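Local coordinates for protein beta-hexosaminidase (Neisseria gonorrhoeae, PDB 6JTJ) that probably cleaves the terminal beta-1,4-linked N-acetylglucosamine from peptide-linked peptidoglycan fragments during cell-wall recycling, at residues P67-I72 against P98-A103. Residues are numbered along the deposited sequence; the frame is centred on the assembly and turned at random.
Sequences PAIGGI and PELIIA
In Leu100, chi1 -69° sets CG anti to the carbonyl carbon, and chi2 175° carries CD1 out anti to CA, leaving CD2 as the branch on the Gly70-Gly71 peptide, 3.5 Å from Gly70 C. Ile69, holding CG2 anti to its backbone N, brings that branch to 4.1 Å from Leu100 CD2, the two side chains crossing at a slant. The other methyl, CD1, sits 4.4 Å from Ile72 CG1, so each methyl of the leucine fork meets a different isoleucine of the 69-72 strand. Beyond the fork the backbones pair in parallel. Ile101 N donates to Gly70 O over 3.3 Å, the longest of three bonds, whereas Ile72 N reaches Ile101 O at 2.8 Å. Strands 69-74 and 101-108, linked through helix 82-94, thus illustrate the beta-alpha-beta unit of a TIM-type barrel, as in other family 3 glycosidases. Leu100 and Ile102 also pack on Ile92 of that helix. Ile72 O accepts from Ala103 N, again shorter at 2.9 Å, and also receives a CA-H contact from Ile102 CA at 3.3 Å. Farther along the second strand comes Asp105, which neighbours the N-acetylglucosamine; the Ala103 side chain is about 8 Å from the bound sugar.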
loop_
_atom_site.group_PDB
_atom_site.type_symbol
_atom_site.label_atom_id
_atom_site.label_comp_id
_atom_site.label_asym_id
_atom_site.label_seq_id
_atom_site.Cartn_x
_atom_site.Cartn_y
_atom_site.Cartn_z
ATOM N N PRO C 67 -26.235 -2.264 -20.845
ATOM C CA PRO C 67 -26.541 -3.534 -20.160
ATOM C C PRO C 67 -25.318 -4.271 -19.563
ATOM O O PRO C 67 -25.502 -5.159 -18.737
ATOM C CB PRO C 67 -27.198 -4.395 -21.265
ATOM C CG PRO C 67 -26.873 -3.722 -22.556
ATOM C CD PRO C 67 -26.690 -2.268 -22.247
ATOM N N ALA C 68 -24.107 -3.912 -19.987
ATOM C CA ALA C 68 -22.888 -4.475 -19.422
ATOM C C ALA C 68 -22.658 -4.059 -17.959
ATOM O O ALA C 68 -22.000 -4.767 -17.202
ATOM C CB ALA C 68 -21.683 -4.096 -20.271
ATOM N N ILE C 69 -23.240 -2.936 -17.566
ATOM C CA ILE C 69 -23.018 -2.386 -16.248
ATOM C C ILE C 69 -24.077 -2.846 -15.253
ATOM O O ILE C 69 -25.272 -2.884 -15.578
ATOM C CB ILE C 69 -22.923 -0.863 -16.345
ATOM C CG1 ILE C 69 -21.678 -0.539 -17.168
ATOM C CG2 ILE C 69 -22.863 -0.235 -14.958
ATOM C CD1 ILE C 69 -21.379 0.930 -17.294
ATOM N N GLY C 70 -23.621 -3.255 -14.066
ATOM C CA GLY C 70 -24.514 -3.675 -12.973
ATOM C C GLY C 70 -24.367 -2.918 -11.674
ATOM O O GLY C 70 -25.228 -3.017 -10.803
ATOM N N GLY C 71 -23.291 -2.143 -11.530
ATOM C CA GLY C 71 -23.070 -1.374 -10.308
ATOM C C GLY C 71 -21.999 -0.308 -10.452
ATOM O O GLY C 71 -21.361 -0.187 -11.485
ATOM N N ILE C 72 -21.806 0.439 -9.380
ATOM C CA ILE C 72 -20.896 1.571 -9.335
ATOM C C ILE C 72 -20.144 1.561 -8.005
ATOM O O ILE C 72 -20.727 1.316 -6.952
ATOM C CB ILE C 72 -21.689 2.892 -9.417
ATOM C CG1 ILE C 72 -22.317 3.070 -10.809
ATOM C CG2 ILE C 72 -20.831 4.094 -9.050
ATOM C CD1 ILE C 72 -21.324 3.113 -11.953
ATOM N N PRO C 98 -33.452 -3.575 -12.226
ATOM C CA PRO C 98 -33.069 -3.374 -10.827
ATOM C C PRO C 98 -32.011 -2.273 -10.696
ATOM O O PRO C 98 -31.168 -2.104 -11.589
ATOM C CB PRO C 98 -32.498 -4.728 -10.424
ATOM C CG PRO C 98 -33.165 -5.702 -11.329
ATOM C CD PRO C 98 -33.300 -4.981 -12.636
ATOM N N GLU C 99 -32.089 -1.518 -9.612
ATOM C CA GLU C 99 -31.255 -0.351 -9.447
ATOM C C GLU C 99 -29.795 -0.776 -9.358
ATOM O O GLU C 99 -29.464 -1.810 -8.769
ATOM C CB GLU C 99 -31.680 0.432 -8.215
ATOM C CG GLU C 99 -33.123 0.934 -8.308
ATOM C CD GLU C 99 -33.588 1.686 -7.075
ATOM O OE1 GLU C 99 -33.098 1.385 -5.977
ATOM O OE2 GLU C 99 -34.468 2.568 -7.192
ATOM N N LEU C 100 -28.936 -0.002 -10.011
ATOM C CA LEU C 100 -27.503 -0.246 -9.964
ATOM C C LEU C 100 -27.050 -0.316 -8.503
ATOM O O LEU C 100 -27.416 0.533 -7.707
ATOM C CB LEU C 100 -26.740 0.863 -10.700
ATOM C CG LEU C 100 -26.898 0.928 -12.227
ATOM C CD1 LEU C 100 -26.183 2.155 -12.771
ATOM C CD2 LEU C 100 -26.389 -0.326 -12.919
ATOM N N ILE C 101 -26.276 -1.349 -8.175
ATOM C CA ILE C 101 -25.708 -1.517 -6.840
ATOM C C ILE C 101 -24.560 -0.521 -6.656
ATOM O O ILE C 101 -23.733 -0.349 -7.536
ATOM C CB ILE C 101 -25.194 -2.963 -6.638
ATOM C CG1 ILE C 101 -26.370 -3.938 -6.572
ATOM C CG2 ILE C 101 -24.339 -3.081 -5.387
ATOM C CD1 ILE C 101 -27.264 -3.804 -5.361
ATOM N N ILE C 102 -24.538 0.154 -5.521
ATOM C CA ILE C 102 -23.538 1.176 -5.245
ATOM C C ILE C 102 -22.689 0.753 -4.044
ATOM O O ILE C 102 -23.220 0.443 -2.968
ATOM C CB ILE C 102 -24.203 2.545 -4.956
ATOM C CG1 ILE C 102 -25.129 2.940 -6.121
ATOM C CG2 ILE C 102 -23.143 3.611 -4.719
ATOM C CD1 ILE C 102 -25.878 4.244 -5.917
ATOM N N ALA C 103 -21.378 0.751 -4.231
ATOM C CA ALA C 103 -20.449 0.353 -3.178
ATOM C C ALA C 103 -19.387 1.403 -2.912
ATOM O O ALA C 103 -19.198 2.334 -3.696
ATOM C CB ALA C 103 -19.789 -0.967 -3.535
#